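Local coordinates for protein tryptophan halogenase (Shewanella frigidimarina, PDB 2PYX) that probably acts as a flavin-dependent tryptophan halogenase, an FAD-binding enzyme of the monooxygenase type that chlorinates or otherwise halogenates its substrate, at residues 108-116 with 461-472. Residues are numbered along the deposited sequence; the frame is centred on the assembly and turned at random.
Sequences SYLHPFSLP and PAASFQYVLYGM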
loop_
_atom_site.group_PDB
_atom_site.type_symbol
_atom_site.label_atom_id
_atom_site.label_comp_id
_atom_site.label_asym_id
_atom_site.label_seq_id
_atom_site.Cartn_x
_atom_site.Cartn_y
_atom_site.Cartn_z
ATOM N N SER A 108 15.927 9.427 -12.214
ATOM C CA SER A 108 14.803 9.517 -11.306
ATOM C C SER A 108 13.533 9.655 -12.109
ATOM O O SER A 108 13.476 10.343 -13.145
ATOM C CB SER A 108 15.010 10.745 -10.455
ATOM O OG SER A 108 13.975 10.940 -9.542
ATOM N N TYR A 109 12.504 8.975 -11.622
ATOM C CA TYR A 109 11.175 9.181 -12.186
ATOM C C TYR A 109 10.118 9.057 -11.084
ATOM O O TYR A 109 10.376 8.506 -10.014
ATOM C CB TYR A 109 10.907 8.210 -13.336
ATOM C CG TYR A 109 10.507 6.829 -12.875
ATOM C CD1 TYR A 109 9.182 6.515 -12.619
ATOM C CD2 TYR A 109 11.457 5.839 -12.627
ATOM C CE1 TYR A 109 8.805 5.245 -12.209
ATOM C CE2 TYR A 109 11.091 4.557 -12.174
ATOM C CZ TYR A 109 9.753 4.276 -11.946
ATOM O OH TYR A 109 9.390 3.009 -11.498
ATOM N N LEU A 110 8.936 9.601 -11.370
ATOM C CA LEU A 110 7.820 9.586 -10.435
ATOM C C LEU A 110 6.703 8.659 -10.873
ATOM O O LEU A 110 6.342 8.636 -12.046
ATOM C CB LEU A 110 7.212 10.997 -10.263
ATOM C CG LEU A 110 6.137 11.097 -9.169
ATOM C CD1 LEU A 110 6.630 10.805 -7.748
ATOM C CD2 LEU A 110 5.447 12.466 -9.256
ATOM N N HIS A 111 6.183 7.900 -9.907
ATOM C CA HIS A 111 4.931 7.193 -10.040
ATOM C C HIS A 111 3.956 7.946 -9.161
ATOM O O HIS A 111 3.914 7.734 -7.958
ATOM C CB HIS A 111 5.053 5.703 -9.652
ATOM C CG HIS A 111 3.741 4.977 -9.611
ATOM N ND1 HIS A 111 3.584 3.760 -8.981
ATOM C CD2 HIS A 111 2.510 5.325 -10.059
ATOM C CE1 HIS A 111 2.325 3.373 -9.081
ATOM N NE2 HIS A 111 1.648 4.311 -9.718
ATOM N N PRO A 112 3.187 8.879 -9.773
ATOM C CA PRO A 112 2.291 9.726 -8.982
ATOM C C PRO A 112 0.984 9.010 -8.654
ATOM O O PRO A 112 0.610 8.056 -9.353
ATOM C CB PRO A 112 2.002 10.889 -9.906
ATOM C CG PRO A 112 2.190 10.408 -11.207
ATOM C CD PRO A 112 3.098 9.193 -11.202
ATOM N N PHE A 113 0.283 9.462 -7.614
ATOM C CA PHE A 113 -1.068 8.992 -7.338
ATOM C C PHE A 113 -2.138 9.608 -8.280
ATOM O O PHE A 113 -3.195 8.976 -8.530
ATOM C CB PHE A 113 -1.479 9.224 -5.880
ATOM C CG PHE A 113 -0.841 8.287 -4.893
ATOM C CD1 PHE A 113 -0.603 6.958 -5.236
ATOM C CD2 PHE A 113 -0.581 8.702 -3.593
ATOM C CE1 PHE A 113 -0.036 6.103 -4.319
ATOM C CE2 PHE A 113 -0.027 7.858 -2.661
ATOM C CZ PHE A 113 0.218 6.526 -3.044
ATOM N N SER A 114 -1.882 10.799 -8.825
ATOM C CA SER A 114 -2.829 11.428 -9.735
ATOM C C SER A 114 -2.924 10.633 -11.024
ATOM O O SER A 114 -1.896 10.207 -11.579
ATOM C CB SER A 114 -2.372 12.821 -10.125
ATOM O OG SER A 114 -2.623 13.789 -9.145
ATOM N N LEU A 115 -4.130 10.437 -11.546
ATOM C CA LEU A 115 -4.283 9.832 -12.872
ATOM C C LEU A 115 -3.938 10.829 -13.971
ATOM O O LEU A 115 -4.056 12.052 -13.778
ATOM C CB LEU A 115 -5.698 9.295 -13.086
ATOM C CG LEU A 115 -6.141 8.215 -12.098
ATOM C CD1 LEU A 115 -7.596 7.894 -12.336
ATOM C CD2 LEU A 115 -5.307 6.972 -12.249
ATOM N N PRO A 116 -3.549 10.320 -15.143
ATOM C CA PRO A 116 -3.226 11.180 -16.265
ATOM C C PRO A 116 -4.347 12.145 -16.578
ATOM O O PRO A 116 -5.502 11.768 -16.536
ATOM C CB PRO A 116 -3.030 10.183 -17.395
ATOM C CG PRO A 116 -2.419 8.985 -16.694
ATOM C CD PRO A 116 -3.264 8.897 -15.466
ATOM N N PRO A 461 -4.468 0.612 -11.538
ATOM C CA PRO A 461 -4.980 0.823 -12.873
ATOM C C PRO A 461 -3.881 0.822 -13.874
ATOM O O PRO A 461 -2.682 0.902 -13.464
ATOM C CB PRO A 461 -5.585 2.232 -12.795
ATOM C CG PRO A 461 -4.820 2.900 -11.812
ATOM C CD PRO A 461 -4.334 1.865 -10.805
ATOM N N ALA A 462 -4.266 0.774 -15.148
ATOM C CA ALA A 462 -3.340 0.773 -16.271
ATOM C C ALA A 462 -2.374 1.938 -16.118
ATOM O O ALA A 462 -1.232 1.800 -16.473
ATOM C CB ALA A 462 -4.062 0.853 -17.608
ATOM N N ALA A 463 -2.830 3.092 -15.621
ATOM C CA ALA A 463 -1.943 4.259 -15.524
ATOM C C ALA A 463 -0.704 3.948 -14.711
ATOM O O ALA A 463 0.363 4.458 -15.006
ATOM C CB ALA A 463 -2.639 5.461 -14.955
ATOM N N SER A 464 -0.836 3.147 -13.680
ATOM C CA SER A 464 0.335 2.810 -12.856
ATOM C C SER A 464 1.381 2.087 -13.662
ATOM O O SER A 464 2.602 2.341 -13.534
ATOM C CB SER A 464 -0.072 1.962 -11.663
ATOM O OG SER A 464 -0.703 2.798 -10.706
ATOM N N PHE A 465 0.923 1.202 -14.531
ATOM C CA PHE A 465 1.816 0.483 -15.408
ATOM C C PHE A 465 2.458 1.431 -16.397
ATOM O O PHE A 465 3.656 1.327 -16.690
ATOM C CB PHE A 465 1.092 -0.661 -16.100
ATOM C CG PHE A 465 0.747 -1.786 -15.175
ATOM C CD1 PHE A 465 -0.383 -1.720 -14.381
ATOM C CD2 PHE A 465 1.591 -2.880 -15.046
ATOM C CE1 PHE A 465 -0.685 -2.755 -13.499
ATOM C CE2 PHE A 465 1.305 -3.904 -14.172
ATOM C CZ PHE A 465 0.154 -3.841 -13.398
ATOM N N GLN A 466 1.702 2.381 -16.927
ATOM C CA GLN A 466 2.277 3.380 -17.825
ATOM C C GLN A 466 3.338 4.220 -17.130
ATOM O O GLN A 466 4.408 4.478 -17.679
ATOM C CB GLN A 466 1.168 4.305 -18.345
ATOM C CG GLN A 466 0.104 3.569 -19.166
ATOM C CD GLN A 466 -1.099 4.432 -19.506
ATOM O OE1 GLN A 466 -1.313 5.499 -18.901
ATOM N NE2 GLN A 466 -1.871 3.993 -20.515
ATOM N N TYR A 467 3.049 4.652 -15.913
ATOM C CA TYR A 467 3.992 5.526 -15.208
ATOM C C TYR A 467 5.324 4.818 -14.973
ATOM O O TYR A 467 6.380 5.428 -15.089
ATOM C CB TYR A 467 3.447 5.978 -13.872
ATOM C CG TYR A 467 2.435 7.064 -13.933
ATOM C CD1 TYR A 467 2.725 8.292 -14.555
ATOM C CD2 TYR A 467 1.217 6.929 -13.297
ATOM C CE1 TYR A 467 1.767 9.345 -14.552
ATOM C CE2 TYR A 467 0.268 8.011 -13.281
ATOM C CZ TYR A 467 0.559 9.192 -13.926
ATOM O OH TYR A 467 -0.371 10.236 -13.890
ATOM N N VAL A 468 5.279 3.541 -14.586
ATOM C CA VAL A 468 6.507 2.788 -14.360
ATOM C C VAL A 468 7.186 2.460 -15.685
ATOM O O VAL A 468 8.393 2.709 -15.852
ATOM C CB VAL A 468 6.261 1.530 -13.495
ATOM C CG1 VAL A 468 7.534 0.649 -13.434
ATOM C CG2 VAL A 468 5.860 1.947 -12.088
ATOM N N LEU A 469 6.451 1.896 -16.636
ATOM C CA LEU A 469 7.041 1.478 -17.899
ATOM C C LEU A 469 7.773 2.641 -18.565
ATOM O O LEU A 469 8.914 2.508 -18.999
ATOM C CB LEU A 469 5.951 0.923 -18.820
ATOM C CG LEU A 469 6.360 0.137 -20.048
ATOM C CD1 LEU A 469 7.037 -1.170 -19.693
ATOM C CD2 LEU A 469 5.166 -0.182 -20.923
ATOM N N TYR A 470 7.086 3.769 -18.691
ATOM C CA TYR A 470 7.644 4.919 -19.394
ATOM C C TYR A 470 8.489 5.798 -18.497
ATOM O O TYR A 470 9.371 6.518 -18.989
ATOM C CB TYR A 470 6.559 5.684 -20.132
ATOM C CG TYR A 470 5.897 4.781 -21.159
ATOM C CD1 TYR A 470 6.633 4.126 -22.162
ATOM C CD2 TYR A 470 4.547 4.463 -21.054
ATOM C CE1 TYR A 470 6.061 3.232 -23.029
ATOM C CE2 TYR A 470 3.959 3.566 -21.961
ATOM C CZ TYR A 470 4.690 2.954 -22.933
ATOM O OH TYR A 470 4.117 2.052 -23.797
ATOM N N GLY A 471 8.277 5.755 -17.187
ATOM C CA GLY A 471 9.237 6.342 -16.272
ATOM C C GLY A 471 10.629 5.780 -16.484
ATOM O O GLY A 471 11.638 6.517 -16.375
HETATM N N MSE A 472 10.695 4.494 -16.764
HETATM C CA MSE A 472 11.944 3.790 -16.956
HETATM C C MSE A 472 12.362 3.674 -18.414
HETATM O O MSE A 472 13.197 2.849 -18.774
HETATM C CB MSE A 472 11.871 2.423 -16.256
HETATM C CG MSE A 472 11.604 2.562 -14.794
HETATM SE SE MSE A 472 11.716 0.825 -13.847
HETATM C CE MSE A 472 13.699 0.479 -14.114
HETATM O O HOH W 1 6.360 8.119 -14.769
#
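The CD-CG edge of Pro-112 sits over one face of the Tyr-467 ring: CD stands 3.3 Å from the ring centroid, almost on the normal, a CH-pi contact, while CG leans toward Tyr-467 CZ. At the ring's edge, near its plane, Tyr-467 OH donates to Ser-114 O (2.8 Å), meeting the carbonyl at a C=O...O angle of 146° and tilted 29° from its plane. The Tyr-109 ring carries the backbone of Gly-471 and Met-472 over one face; a CB on Gly-471 would clash with Tyr-109 CD1. The His-111 ring has Ser-464 O over one face. The selenium of selenomethionine Met-472 makes an oblique Met-aromatic contact with Tyr-109, SE 5.2 Å from the ring centroid, and Tyr-109 OH ends against both methyls of Val-468. Strand 108-112 pairs antiparallel with strand 87-95 of the mixed sheet. It also runs antiparallel to helix 462-471, their axes coming within 7.8 Å. A water bridges the two backbones, donating to Leu-110 O (2.8 Å) and Tyr-467 O (2.7 Å). With CG anti to the backbone N (chi1 173°), the His-111 ring reaches the helix, where NE2 and Ser-464 OG share a hydrogen bond of 3.0 Å. His-111 ND1 hydrogen-bonds Glu-361 OE2, a predicted tryptophan-binding residue, so His-111 is probably second-shell, and Ser-464 braces it from the helix. Replacing Tyr-467 by an alanine would probably leave Ser-114 O without this donor and open a gap beneath Pro-112. Beyond the hydroxyl, Pro-116 CD packs on Ala-463 CB at 3.5 Å, and Leu-115 CD2 touches Ala-463 and Pro-461.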